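Local structure of uncharacterized protein (Clostridium leptum, 4PW1) at residues F49-V54 and E66-I71; R55-G60 and M179-L184; L97-L102 and Y109-N114; Y175-R180 and E243-F248. The protein is of unknown function but has an apparently unique fold, a nine-stranded antiparallel beta sheet surrounded by alpha-helices. All blocks are in the same frame, centred on the assembly; numbering follows the deposited sequence.

In the fold
Contacts 1 and 2 share helix 44-58. Its earlier turns meet residues 66-71 in contact 1, and its C-terminal end meets helix 173-190 in contact 2. Contact 4 takes up the latter helix again at Arg180 and lays it over strand 244-251, which is bonded to strand 106-114 of contact 3. Contacts 1 and 3 are buried, contacts 2 and 4 only partly so. The chemistry follows this placing: contact 1 is mostly aliphatic, contact 3 is a backbone ladder with one apolar and one partly polar, watered face, and contacts 2 and 4 grade from apolar packing to arginines gathered at the carbonyl end of helix 44-58.

Contact 1. Residues F49-V54 and E66-I71; sequences FAANSV and ELYPLI
Ala51 of helix 44-58 and Leu67 make the nearest backbone approach, 6.2 Å between their CA atoms, and Ala50 faces Ile71 at a slightly wider spacing. The two small alanine side chains let larger aliphatic groups lie against the helix backbone. Ile71 uses both branches: with CG1 anti to the carbonyl carbon (chi1 -63°), CG2 meets Ala50 CB at 4.0 Å while CD1, on the other branch, comes within 3.6 Å of Ala51 N. Leu67 uses one methyl, CD1, which rests 3.8 Å from Ala51 O and also reaches Val54 CB, 4.3 Å away. The Ala51 methyl is flanked by two CD1 groups, those of Leu67 and Ile71. Tyr68 adds its ring obliquely, CE1 lying 4.2 Å from Ala51 CB, and its hydroxyl is hydrogen-bonded to Glu44 near the start of the same helix. The segments meet by van der Waals packing alone, methyls lying on methyls and on the Ala51 backbone. Trp62 covers Leu67 and Val54, and strand 80-89 closes in with Leu88 against both of these and Met86 against Ile71, while Phe49 and Ser53 of helix 44-58 pack on Leu184 of helix 173-190.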
loop_
_atom_site.group_PDB
_atom_site.type_symbol
_atom_site.label_atom_id
_atom_site.label_comp_id
_atom_site.label_asym_id
_atom_site.label_seq_id
_atom_site.Cartn_x
_atom_site.Cartn_y
_atom_site.Cartn_z
ATOM N N PHE B 49 -23.000 -3.890 17.540
ATOM C CA PHE B 49 -22.819 -4.149 16.151
ATOM C C PHE B 49 -21.507 -4.931 15.863
ATOM O O PHE B 49 -21.477 -5.855 15.027
ATOM C CB PHE B 49 -22.838 -2.834 15.363
ATOM C CG PHE B 49 -22.542 -3.021 13.898
ATOM C CD1 PHE B 49 -23.531 -3.388 13.022
ATOM C CD2 PHE B 49 -21.258 -2.834 13.412
ATOM C CE1 PHE B 49 -23.259 -3.592 11.675
ATOM C CE2 PHE B 49 -20.976 -3.040 12.064
ATOM C CZ PHE B 49 -21.973 -3.429 11.187
ATOM N N ALA B 50 -20.423 -4.555 16.523
ATOM C CA ALA B 50 -19.140 -5.234 16.321
ATOM C C ALA B 50 -19.173 -6.722 16.803
ATOM O O ALA B 50 -18.637 -7.610 16.137
ATOM C CB ALA B 50 -18.039 -4.479 17.040
ATOM N N ALA B 51 -19.735 -6.967 17.980
ATOM C CA ALA B 51 -19.945 -8.344 18.466
ATOM C C ALA B 51 -20.692 -9.220 17.459
ATOM O O ALA B 51 -20.278 -10.355 17.160
ATOM C CB ALA B 51 -20.699 -8.349 19.778
ATOM N N ASN B 52 -21.785 -8.693 16.915
ATOM C CA ASN B 52 -22.524 -9.412 15.892
ATOM C C ASN B 52 -21.730 -9.550 14.560
ATOM O O ASN B 52 -21.805 -10.561 13.866
ATOM C CB ASN B 52 -23.841 -8.718 15.684
ATOM C CG ASN B 52 -24.808 -9.015 16.818
ATOM O OD1 ASN B 52 -25.324 -10.105 16.906
ATOM N ND2 ASN B 52 -25.029 -8.066 17.669
ATOM N N SER B 53 -20.980 -8.529 14.207
ATOM C CA SER B 53 -20.105 -8.617 13.013
ATOM C C SER B 53 -19.089 -9.751 13.125
ATOM O O SER B 53 -18.896 -10.534 12.176
ATOM C CB SER B 53 -19.389 -7.305 12.796
ATOM O OG SER B 53 -20.326 -6.265 12.509
ATOM N N VAL B 54 -18.464 -9.876 14.292
ATOM C CA VAL B 54 -17.530 -10.963 14.554
ATOM C C VAL B 54 -18.211 -12.315 14.335
ATOM O O VAL B 54 -17.689 -13.167 13.582
ATOM C CB VAL B 54 -16.928 -10.884 15.971
ATOM C CG1 VAL B 54 -16.127 -12.144 16.316
ATOM C CG2 VAL B 54 -16.069 -9.623 16.133
ATOM N N GLU B 66 -18.469 -12.621 26.495
ATOM C CA GLU B 66 -17.013 -12.780 26.208
ATOM C C GLU B 66 -16.436 -11.635 25.352
ATOM O O GLU B 66 -15.321 -11.191 25.563
ATOM C CB GLU B 66 -16.756 -14.111 25.497
ATOM C CG GLU B 66 -17.333 -15.337 26.196
ATOM C CD GLU B 66 -17.297 -16.663 25.401
ATOM O OE1 GLU B 66 -17.877 -16.824 24.309
ATOM O OE2 GLU B 66 -16.696 -17.605 25.923
ATOM N N LEU B 67 -17.187 -11.137 24.376
ATOM C CA LEU B 67 -16.641 -10.102 23.471
ATOM C C LEU B 67 -16.674 -8.678 24.039
ATOM O O LEU B 67 -15.769 -7.904 23.775
ATOM C CB LEU B 67 -17.393 -10.100 22.145
ATOM C CG LEU B 67 -17.213 -11.405 21.360
ATOM C CD1 LEU B 67 -18.053 -11.337 20.101
ATOM C CD2 LEU B 67 -15.718 -11.642 21.050
ATOM N N TYR B 68 -17.740 -8.316 24.767
ATOM C CA TYR B 68 -17.929 -6.908 25.199
ATOM C C TYR B 68 -16.718 -6.333 25.915
ATOM O O TYR B 68 -16.245 -5.285 25.542
ATOM C CB TYR B 68 -19.194 -6.758 26.069
ATOM C CG TYR B 68 -20.417 -6.344 25.280
ATOM C CD1 TYR B 68 -20.810 -7.044 24.139
ATOM C CD2 TYR B 68 -21.177 -5.268 25.685
ATOM C CE1 TYR B 68 -21.913 -6.686 23.407
ATOM C CE2 TYR B 68 -22.311 -4.902 24.985
ATOM C CZ TYR B 68 -22.685 -5.610 23.864
ATOM O OH TYR B 68 -23.766 -5.221 23.162
ATOM N N PRO B 69 -16.139 -7.076 26.867
ATOM C CA PRO B 69 -14.958 -6.540 27.507
ATOM C C PRO B 69 -13.753 -6.335 26.597
ATOM O O PRO B 69 -12.858 -5.600 26.961
ATOM C CB PRO B 69 -14.607 -7.596 28.568
ATOM C CG PRO B 69 -15.878 -8.367 28.799
ATOM C CD PRO B 69 -16.571 -8.361 27.470
ATOM N N LEU B 70 -13.728 -6.964 25.427
ATOM C CA LEU B 70 -12.561 -6.886 24.549
ATOM C C LEU B 70 -12.749 -5.894 23.399
ATOM O O LEU B 70 -11.795 -5.495 22.747
ATOM C CB LEU B 70 -12.259 -8.259 23.957
ATOM C CG LEU B 70 -12.038 -9.388 24.971
ATOM C CD1 LEU B 70 -11.798 -10.689 24.242
ATOM C CD2 LEU B 70 -10.850 -9.062 25.859
ATOM N N ILE B 71 -13.987 -5.520 23.112
ATOM C CA ILE B 71 -14.238 -4.588 22.016
ATOM C C ILE B 71 -14.007 -3.133 22.465
ATOM O O ILE B 71 -14.911 -2.476 22.934
ATOM C CB ILE B 71 -15.662 -4.765 21.490
ATOM C CG1 ILE B 71 -15.791 -6.191 20.929
ATOM C CG2 ILE B 71 -15.978 -3.758 20.401
ATOM C CD1 ILE B 71 -17.231 -6.589 20.600
#

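Contact 2. Residues R55-G60 and M179-L184; sequences RILGGG and MRCQML
Ile56 and Leu57, near the C-terminal end of helix 44-58, pack against Arg180 and Leu184 of helix 173-190, with Leu57 CA and Arg180 CA 5.7 Å apart. The tight part is aliphatic and close to both backbones. Ile56 CG2 sits 3.3 Å from Arg180 O and touches Leu184 CB, while Leu57 lies across Leu184 at about a right angle, its CD1 4.0 Å from Leu184 CD2. The other Leu57 methyl, CD2, lies about a turn earlier on that helix, against the backbone of Arg180 and 4.2 Å from Cys181 SG. The looser side belongs to longer, more exposed chains. Selenomethionine Met183 curls over Ile56 CG2, with its CB 4.0 Å away and its CE nearly as close. Arg180 runs extended from CG to NE over the Ile56 carbonyl, and NH1 gives Ile56 O a hydrogen bond of 2.7 Å, the acceptor almost in the guanidinium plane. Arg244 donates to the carbonyls of Gly58 and, weakly, Leu57, placing two arginines at the carbonyl end, where the helix dipole would probably favour them. This is a helix C-terminus ended by a positive-phi glycine, Gly59 (phi 116°), with the last helical carbonyls taken up by arginines from another helix and a strand.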
loop_
_atom_site.group_PDB
_atom_site.type_symbol
_atom_site.label_atom_id
_atom_site.label_comp_id
_atom_site.label_asym_id
_atom_site.label_seq_id
_atom_site.Cartn_x
_atom_site.Cartn_y
_atom_site.Cartn_z
ATOM N N ARG B 55 -19.384 -12.528 14.937
ATOM C CA ARG B 55 -20.072 -13.814 14.774
ATOM C C ARG B 55 -20.572 -14.102 13.349
ATOM O O ARG B 55 -20.467 -15.229 12.863
ATOM C CB ARG B 55 -21.250 -13.944 15.759
ATOM C CG ARG B 55 -20.845 -14.109 17.222
ATOM C CD ARG B 55 -22.078 -14.443 18.062
ATOM N NE ARG B 55 -22.904 -13.251 18.215
ATOM C CZ ARG B 55 -22.775 -12.368 19.199
ATOM N NH1 ARG B 55 -21.829 -12.472 20.124
ATOM N NH2 ARG B 55 -23.552 -11.312 19.225
ATOM N N ILE B 56 -21.138 -13.104 12.694
ATOM C CA ILE B 56 -21.826 -13.327 11.416
ATOM C C ILE B 56 -20.883 -13.164 10.215
ATOM O O ILE B 56 -20.917 -13.970 9.286
ATOM C CB ILE B 56 -23.034 -12.397 11.315
ATOM C CG1 ILE B 56 -24.080 -12.802 12.364
ATOM C CG2 ILE B 56 -23.607 -12.427 9.927
ATOM C CD1 ILE B 56 -25.184 -11.784 12.558
ATOM N N LEU B 57 -20.045 -12.137 10.214
ATOM C CA LEU B 57 -19.059 -11.986 9.116
ATOM C C LEU B 57 -17.872 -12.903 9.331
ATOM O O LEU B 57 -17.378 -13.523 8.382
ATOM C CB LEU B 57 -18.563 -10.537 8.957
ATOM C CG LEU B 57 -19.642 -9.475 8.753
ATOM C CD1 LEU B 57 -19.045 -8.101 8.527
ATOM C CD2 LEU B 57 -20.545 -9.838 7.584
ATOM N N GLY B 58 -17.408 -13.010 10.569
ATOM C CA GLY B 58 -16.207 -13.807 10.867
ATOM C C GLY B 58 -16.555 -15.278 11.017
ATOM O O GLY B 58 -16.022 -16.136 10.354
ATOM N N GLY B 59 -17.481 -15.554 11.904
ATOM C CA GLY B 59 -18.006 -16.882 12.055
ATOM C C GLY B 59 -17.721 -17.488 13.408
ATOM O O GLY B 59 -18.070 -18.636 13.610
ATOM N N GLY B 60 -17.142 -16.779 14.376
ATOM C CA GLY B 60 -16.874 -17.498 15.640
ATOM C C GLY B 60 -18.114 -17.638 16.518
ATOM O O GLY B 60 -19.184 -17.132 16.172
HETATM N N MSE B 179 -24.404 -12.927 1.549
HETATM C CA MSE B 179 -25.442 -13.496 2.436
HETATM C C MSE B 179 -25.091 -13.179 3.871
HETATM O O MSE B 179 -25.958 -12.820 4.653
HETATM C CB MSE B 179 -25.525 -15.015 2.317
HETATM C CG MSE B 179 -26.325 -15.458 1.092
HETATM SE SE MSE B 179 -26.045 -17.394 0.725
HETATM C CE MSE B 179 -26.063 -17.949 2.637
ATOM N N ARG B 180 -23.810 -13.295 4.234
ATOM C CA ARG B 180 -23.400 -12.905 5.599
ATOM C C ARG B 180 -23.650 -11.424 5.876
ATOM O O ARG B 180 -24.191 -11.050 6.946
ATOM C CB ARG B 180 -21.944 -13.267 5.887
ATOM C CG ARG B 180 -21.722 -14.760 6.025
ATOM C CD ARG B 180 -20.235 -15.048 6.120
ATOM N NE ARG B 180 -19.940 -16.463 6.320
ATOM C CZ ARG B 180 -19.985 -17.101 7.483
ATOM N NH1 ARG B 180 -20.333 -16.486 8.607
ATOM N NH2 ARG B 180 -19.697 -18.393 7.516
ATOM N N CYS B 181 -23.303 -10.567 4.918
ATOM C CA CYS B 181 -23.572 -9.121 5.064
ATOM C C CYS B 181 -25.063 -8.804 5.292
ATOM O O CYS B 181 -25.414 -8.034 6.197
ATOM C CB CYS B 181 -23.038 -8.332 3.863
ATOM S SG CYS B 181 -21.208 -8.268 3.758
ATOM N N GLN B 182 -25.910 -9.414 4.472
ATOM C CA GLN B 182 -27.367 -9.287 4.576
ATOM C C GLN B 182 -27.870 -9.811 5.929
ATOM O O GLN B 182 -28.731 -9.195 6.566
ATOM C CB GLN B 182 -28.023 -10.076 3.424
ATOM C CG GLN B 182 -29.560 -9.964 3.375
ATOM C CD GLN B 182 -29.982 -8.545 3.106
ATOM O OE1 GLN B 182 -29.601 -7.973 2.079
ATOM N NE2 GLN B 182 -30.639 -7.915 4.082
HETATM N N MSE B 183 -27.344 -10.955 6.378
HETATM C CA MSE B 183 -27.761 -11.511 7.671
HETATM C C MSE B 183 -27.398 -10.557 8.775
HETATM O O MSE B 183 -28.153 -10.393 9.719
HETATM C CB MSE B 183 -27.116 -12.851 8.041
HETATM C CG MSE B 183 -27.717 -13.990 7.254
HETATM SE SE MSE B 183 -26.691 -15.647 7.566
HETATM C CE MSE B 183 -26.526 -15.397 9.531
ATOM N N LEU B 184 -26.210 -9.952 8.715
ATOM C CA LEU B 184 -25.831 -8.980 9.756
ATOM C C LEU B 184 -26.799 -7.804 9.827
ATOM O O LEU B 184 -27.241 -7.405 10.924
ATOM C CB LEU B 184 -24.410 -8.482 9.531
ATOM C CG LEU B 184 -23.915 -7.383 10.473
ATOM C CD1 LEU B 184 -23.969 -7.825 11.926
ATOM C CD2 LEU B 184 -22.523 -6.977 10.087
#

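Contact 3. Residues L97-L102 and Y109-N114; sequences LVNMAL and YFSYVN
Asn99 and Ser111 form the central hydrogen-bonded pair of this antiparallel ladder, joined by Asn99 N to Ser111 O at 3.0 Å and by Ser111 N to Asn99 O at 2.9 Å. Leu97 with Val113 and Ala101 with Tyr109 repeat the pattern, the bond from Tyr109 N to Ala101 O being weak. On the face of Val98, Met100, Phe110 and Tyr112 the contact is apolar. Selenomethionine Met100 brings its selenium to the edge of the Phe110 ring, 5.2 Å from the centroid, and Val98 CG2 meets Tyr112 CD1 at 3.9 Å. Set anti to its N (chi1 177°), Phe110 CG lays the ring beside Met100 CG. On the wetter face of Asn99 and Ser111, the Tyr109 ring turns its edge to Asn99 O, which lies in the ring plane, and a water bridges the strands: it donates to Leu97 O at 2.8 Å, accepts from Asn99 ND2 and lies 2.6 Å from Ser111 OG. Asn99 is positioned from the neighbouring strand, where Asp85 N donates to its OD1. Farther out, Ser53 and Leu57 of helix 44-58 cover Phe110, and Trp31 meets the Tyr109 ring edge-to-face. The strands make the beta hairpin 95-103/106-114 in the middle of the nine-stranded antiparallel sheet.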
loop_
_atom_site.group_PDB
_atom_site.type_symbol
_atom_site.label_atom_id
_atom_site.label_comp_id
_atom_site.label_asym_id
_atom_site.label_seq_id
_atom_site.Cartn_x
_atom_site.Cartn_y
_atom_site.Cartn_z
ATOM N N LEU B 97 -6.967 -12.157 14.767
ATOM C CA LEU B 97 -6.997 -10.710 14.955
ATOM C C LEU B 97 -8.207 -10.212 14.187
ATOM O O LEU B 97 -8.407 -10.566 13.014
ATOM C CB LEU B 97 -5.715 -10.046 14.423
ATOM C CG LEU B 97 -4.438 -10.305 15.212
ATOM C CD1 LEU B 97 -3.226 -9.634 14.573
ATOM C CD2 LEU B 97 -4.590 -9.864 16.678
ATOM N N VAL B 98 -9.015 -9.426 14.868
ATOM C CA VAL B 98 -10.115 -8.723 14.271
ATOM C C VAL B 98 -9.782 -7.234 14.178
ATOM O O VAL B 98 -9.375 -6.618 15.173
ATOM C CB VAL B 98 -11.374 -8.842 15.101
ATOM C CG1 VAL B 98 -12.526 -8.048 14.482
ATOM C CG2 VAL B 98 -11.748 -10.286 15.268
ATOM N N ASN B 99 -10.005 -6.673 13.000
ATOM C CA ASN B 99 -9.883 -5.247 12.758
ATOM C C ASN B 99 -11.191 -4.731 12.184
ATOM O O ASN B 99 -11.799 -5.380 11.320
ATOM C CB ASN B 99 -8.737 -4.963 11.794
ATOM C CG ASN B 99 -7.403 -5.051 12.485
ATOM O OD1 ASN B 99 -6.961 -4.092 13.110
ATOM N ND2 ASN B 99 -6.836 -6.239 12.514
HETATM N N MSE B 100 -11.626 -3.562 12.654
HETATM C CA MSE B 100 -12.813 -2.941 12.129
HETATM C C MSE B 100 -12.713 -1.474 12.160
HETATM O O MSE B 100 -11.967 -0.912 12.932
HETATM C CB MSE B 100 -14.088 -3.264 12.967
HETATM C CG MSE B 100 -14.308 -4.732 13.055
HETATM SE SE MSE B 100 -16.053 -5.139 14.048
HETATM C CE MSE B 100 -17.110 -4.048 13.148
ATOM N N ALA B 101 -13.492 -0.829 11.307
ATOM C CA ALA B 101 -13.588 0.625 11.349
ATOM C C ALA B 101 -14.938 1.075 10.855
ATOM O O ALA B 101 -15.503 0.481 9.929
ATOM C CB ALA B 101 -12.519 1.272 10.519
ATOM N N LEU B 102 -15.385 2.178 11.433
ATOM C CA LEU B 102 -16.570 2.879 10.987
ATOM C C LEU B 102 -16.241 4.318 10.674
ATOM O O LEU B 102 -15.449 4.954 11.380
ATOM C CB LEU B 102 -17.654 2.843 12.082
ATOM C CG LEU B 102 -18.256 1.447 12.293
ATOM C CD1 LEU B 102 -17.472 0.684 13.333
ATOM C CD2 LEU B 102 -19.697 1.605 12.734
ATOM N N TYR B 109 -14.694 -1.068 7.100
ATOM C CA TYR B 109 -13.623 -2.017 7.175
ATOM C C TYR B 109 -13.928 -3.105 8.194
ATOM O O TYR B 109 -14.353 -2.817 9.289
ATOM C CB TYR B 109 -12.273 -1.336 7.464
ATOM C CG TYR B 109 -11.113 -2.306 7.407
ATOM C CD1 TYR B 109 -10.920 -3.251 8.429
ATOM C CD2 TYR B 109 -10.272 -2.345 6.321
ATOM C CE1 TYR B 109 -9.900 -4.169 8.351
ATOM C CE2 TYR B 109 -9.243 -3.276 6.224
ATOM C CZ TYR B 109 -9.063 -4.158 7.236
ATOM O OH TYR B 109 -8.081 -5.069 7.145
ATOM N N PHE B 110 -13.750 -4.361 7.778
ATOM C CA PHE B 110 -13.822 -5.527 8.647
ATOM C C PHE B 110 -12.801 -6.567 8.192
ATOM O O PHE B 110 -12.713 -6.844 7.022
ATOM C CB PHE B 110 -15.212 -6.161 8.564
ATOM C CG PHE B 110 -15.341 -7.416 9.383
ATOM C CD1 PHE B 110 -15.026 -8.651 8.857
ATOM C CD2 PHE B 110 -15.760 -7.353 10.696
ATOM C CE1 PHE B 110 -15.141 -9.802 9.625
ATOM C CE2 PHE B 110 -15.832 -8.483 11.472
ATOM C CZ PHE B 110 -15.523 -9.715 10.941
ATOM N N SER B 111 -12.041 -7.157 9.104
ATOM C CA SER B 111 -11.275 -8.334 8.762
ATOM C C SER B 111 -11.123 -9.245 9.983
ATOM O O SER B 111 -10.971 -8.775 11.156
ATOM C CB SER B 111 -9.897 -7.930 8.197
ATOM O OG SER B 111 -9.081 -7.456 9.256
ATOM N N TYR B 112 -11.140 -10.544 9.696
ATOM C CA TYR B 112 -11.115 -11.618 10.666
ATOM C C TYR B 112 -10.071 -12.628 10.201
ATOM O O TYR B 112 -10.325 -13.420 9.303
ATOM C CB TYR B 112 -12.500 -12.241 10.669
ATOM C CG TYR B 112 -12.775 -13.366 11.628
ATOM C CD1 TYR B 112 -13.109 -13.112 12.949
ATOM C CD2 TYR B 112 -12.813 -14.672 11.184
ATOM C CE1 TYR B 112 -13.427 -14.152 13.817
ATOM C CE2 TYR B 112 -13.133 -15.723 12.039
ATOM C CZ TYR B 112 -13.461 -15.454 13.355
ATOM O OH TYR B 112 -13.779 -16.476 14.183
ATOM N N VAL B 113 -8.881 -12.577 10.790
ATOM C CA VAL B 113 -7.723 -13.207 10.202
ATOM C C VAL B 113 -7.090 -14.177 11.173
ATOM O O VAL B 113 -6.631 -13.805 12.270
ATOM C CB VAL B 113 -6.682 -12.177 9.674
ATOM C CG1 VAL B 113 -5.425 -12.896 9.137
ATOM C CG2 VAL B 113 -7.254 -11.309 8.583
ATOM N N ASN B 114 -7.074 -15.447 10.783
ATOM C CA ASN B 114 -6.451 -16.492 11.606
ATOM C C ASN B 114 -4.924 -16.295 11.576
ATOM O O ASN B 114 -4.331 -16.327 10.536
ATOM C CB ASN B 114 -6.852 -17.825 11.028
ATOM C CG ASN B 114 -6.172 -19.022 11.667
ATOM O OD1 ASN B 114 -5.325 -18.961 12.547
ATOM N ND2 ASN B 114 -6.556 -20.142 11.177
HETATM O O HOH W 1 -7.788 -8.712 11.067
#

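Contact 4. Residues Y175-R180 and E243-F248; sequences YMFFMR and ERFVGF
Phe177 of helix 173-190 presents one ring face to Phe245 and its edge to Phe248. The Phe245 ring comes edge-on and offset, with planes at 70° and centroids 6.0 Å apart. At the Phe177 edge, Phe248 CD1 lies in the ring plane, 3.6 Å from CZ, although the two rings meet obliquely as a pair. With CG opposite the backbone N (chi1 177°), Phe177 reaches from the helix toward the strand and joins both partners in an aromatic cluster; its CB also touches Phe245 CD2, at 3.9 Å. Selenomethionine Met176 widens the contact toward the strand's start. Its chain bends at the CG-SE bond, and CE rests 3.6 Å from Glu243 O and equally near Arg244 CB. One turn further along the helix, the guanidinium of Arg180 has Arg244 NH1 over one face, toward its rim, 4.2 Å from Arg180 NE. The like charges are probably eased by their other partners, the Ile56 carbonyl for Arg180 and Glu242, in a salt bridge, for Arg244. The axes of 175-180 and 244-248 approach to 8.2 Å at an angle of 43°. Two beta bulges face strand 233-239, a G1 bulge at Glu243 and Arg244 and a classic bulge at Val246 and Gly247; from that strand Leu236 touches all three phenylalanines, and on the other flank strand 106-114 pairs with Val246 and Phe248.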
loop_
_atom_site.group_PDB
_atom_site.type_symbol
_atom_site.label_atom_id
_atom_site.label_comp_id
_atom_site.label_asym_id
_atom_site.label_seq_id
_atom_site.Cartn_x
_atom_site.Cartn_y
_atom_site.Cartn_z
ATOM N N TYR B 175 -21.431 -15.141 -3.179
ATOM C CA TYR B 175 -22.725 -15.444 -2.570
ATOM C C TYR B 175 -22.620 -15.564 -1.050
ATOM O O TYR B 175 -23.479 -15.049 -0.325
ATOM C CB TYR B 175 -23.338 -16.721 -3.140
ATOM C CG TYR B 175 -23.737 -16.687 -4.589
ATOM C CD1 TYR B 175 -24.029 -15.478 -5.249
ATOM C CD2 TYR B 175 -23.902 -17.871 -5.302
ATOM C CE1 TYR B 175 -24.441 -15.469 -6.579
ATOM C CE2 TYR B 175 -24.315 -17.879 -6.634
ATOM C CZ TYR B 175 -24.590 -16.677 -7.276
ATOM O OH TYR B 175 -24.972 -16.671 -8.609
HETATM N N MSE B 176 -21.576 -16.239 -0.557
HETATM C CA MSE B 176 -21.452 -16.468 0.874
HETATM C C MSE B 176 -21.221 -15.167 1.592
HETATM O O MSE B 176 -21.813 -14.903 2.674
HETATM C CB MSE B 176 -20.290 -17.384 1.235
HETATM C CG MSE B 176 -20.589 -18.799 0.771
HETATM SE SE MSE B 176 -19.116 -20.007 1.338
HETATM C CE MSE B 176 -17.395 -19.211 0.701
ATOM N N PHE B 177 -20.352 -14.342 1.022
ATOM C CA PHE B 177 -20.036 -13.066 1.665
ATOM C C PHE B 177 -21.257 -12.133 1.656
ATOM O O PHE B 177 -21.592 -11.544 2.663
ATOM C CB PHE B 177 -18.862 -12.399 0.982
ATOM C CG PHE B 177 -18.532 -11.042 1.553
ATOM C CD1 PHE B 177 -17.955 -10.924 2.805
ATOM C CD2 PHE B 177 -18.851 -9.899 0.849
ATOM C CE1 PHE B 177 -17.686 -9.672 3.337
ATOM C CE2 PHE B 177 -18.576 -8.650 1.354
ATOM C CZ PHE B 177 -17.984 -8.545 2.604
ATOM N N PHE B 178 -21.946 -12.010 0.534
ATOM C CA PHE B 178 -23.151 -11.149 0.502
ATOM C C PHE B 178 -24.244 -11.621 1.444
ATOM O O PHE B 178 -24.928 -10.804 2.085
ATOM C CB PHE B 178 -23.691 -11.015 -0.926
ATOM C CG PHE B 178 -22.748 -10.305 -1.848
ATOM C CD1 PHE B 178 -22.003 -9.256 -1.404
ATOM C CD2 PHE B 178 -22.585 -10.718 -3.148
ATOM C CE1 PHE B 178 -21.096 -8.620 -2.241
ATOM C CE2 PHE B 178 -21.709 -10.056 -3.992
ATOM C CZ PHE B 178 -20.982 -9.009 -3.540
HETATM N N MSE B 179 -24.404 -12.927 1.549
HETATM C CA MSE B 179 -25.442 -13.496 2.436
HETATM C C MSE B 179 -25.091 -13.179 3.871
HETATM O O MSE B 179 -25.958 -12.820 4.653
HETATM C CB MSE B 179 -25.525 -15.015 2.317
HETATM C CG MSE B 179 -26.325 -15.458 1.092
HETATM SE SE MSE B 179 -26.045 -17.394 0.725
HETATM C CE MSE B 179 -26.063 -17.949 2.637
ATOM N N ARG B 180 -23.810 -13.295 4.234
ATOM C CA ARG B 180 -23.400 -12.905 5.599
ATOM C C ARG B 180 -23.650 -11.424 5.876
ATOM O O ARG B 180 -24.191 -11.050 6.946
ATOM C CB ARG B 180 -21.944 -13.267 5.887
ATOM C CG ARG B 180 -21.722 -14.760 6.025
ATOM C CD ARG B 180 -20.235 -15.048 6.120
ATOM N NE ARG B 180 -19.940 -16.463 6.320
ATOM C CZ ARG B 180 -19.985 -17.101 7.483
ATOM N NH1 ARG B 180 -20.333 -16.486 8.607
ATOM N NH2 ARG B 180 -19.697 -18.393 7.516
ATOM N N GLU B 243 -10.735 -20.436 1.527
ATOM C CA GLU B 243 -11.570 -20.305 0.335
ATOM C C GLU B 243 -12.825 -19.451 0.588
ATOM O O GLU B 243 -13.929 -19.786 0.175
ATOM C CB GLU B 243 -11.921 -21.677 -0.222
ATOM C CG GLU B 243 -10.668 -22.467 -0.607
ATOM C CD GLU B 243 -10.990 -23.608 -1.560
ATOM O OE1 GLU B 243 -11.500 -24.633 -1.090
ATOM O OE2 GLU B 243 -10.798 -23.440 -2.782
ATOM N N ARG B 244 -12.625 -18.316 1.237
ATOM C CA ARG B 244 -13.700 -17.376 1.411
ATOM C C ARG B 244 -13.163 -15.988 1.694
ATOM O O ARG B 244 -11.967 -15.813 1.996
ATOM C CB ARG B 244 -14.596 -17.812 2.565
ATOM C CG ARG B 244 -13.888 -17.915 3.888
ATOM C CD ARG B 244 -14.879 -17.542 4.970
ATOM N NE ARG B 244 -14.269 -17.569 6.268
ATOM C CZ ARG B 244 -14.727 -16.920 7.344
ATOM N NH1 ARG B 244 -15.839 -16.189 7.288
ATOM N NH2 ARG B 244 -14.042 -16.997 8.487
ATOM N N PHE B 245 -14.042 -15.010 1.571
ATOM C CA PHE B 245 -13.731 -13.662 1.964
ATOM C C PHE B 245 -13.702 -13.514 3.482
ATOM O O PHE B 245 -14.624 -13.939 4.184
ATOM C CB PHE B 245 -14.689 -12.689 1.302
ATOM C CG PHE B 245 -14.519 -12.597 -0.189
ATOM C CD1 PHE B 245 -13.321 -12.139 -0.736
ATOM C CD2 PHE B 245 -15.556 -12.915 -1.047
ATOM C CE1 PHE B 245 -13.179 -12.034 -2.114
ATOM C CE2 PHE B 245 -15.414 -12.823 -2.408
ATOM C CZ PHE B 245 -14.218 -12.400 -2.965
ATOM N N VAL B 246 -12.589 -12.996 4.009
ATOM C CA VAL B 246 -12.449 -12.815 5.442
ATOM C C VAL B 246 -12.501 -11.354 5.857
ATOM O O VAL B 246 -12.328 -11.027 7.014
ATOM C CB VAL B 246 -11.182 -13.500 5.992
ATOM C CG1 VAL B 246 -11.268 -15.002 5.766
ATOM C CG2 VAL B 246 -9.941 -12.928 5.328
ATOM N N GLY B 247 -12.732 -10.475 4.907
ATOM C CA GLY B 247 -12.827 -9.061 5.184
ATOM C C GLY B 247 -13.098 -8.217 3.978
ATOM O O GLY B 247 -13.146 -8.718 2.856
ATOM N N PHE B 248 -13.262 -6.918 4.211
ATOM C CA PHE B 248 -13.426 -5.959 3.175
ATOM C C PHE B 248 -13.080 -4.565 3.650
ATOM O O PHE B 248 -13.012 -4.307 4.835
ATOM C CB PHE B 248 -14.867 -5.928 2.620
ATOM C CG PHE B 248 -15.850 -5.248 3.538
ATOM C CD1 PHE B 248 -16.433 -5.936 4.585
ATOM C CD2 PHE B 248 -16.193 -3.909 3.356
ATOM C CE1 PHE B 248 -17.330 -5.297 5.444
ATOM C CE2 PHE B 248 -17.072 -3.264 4.228
ATOM C CZ PHE B 248 -17.637 -3.972 5.279
#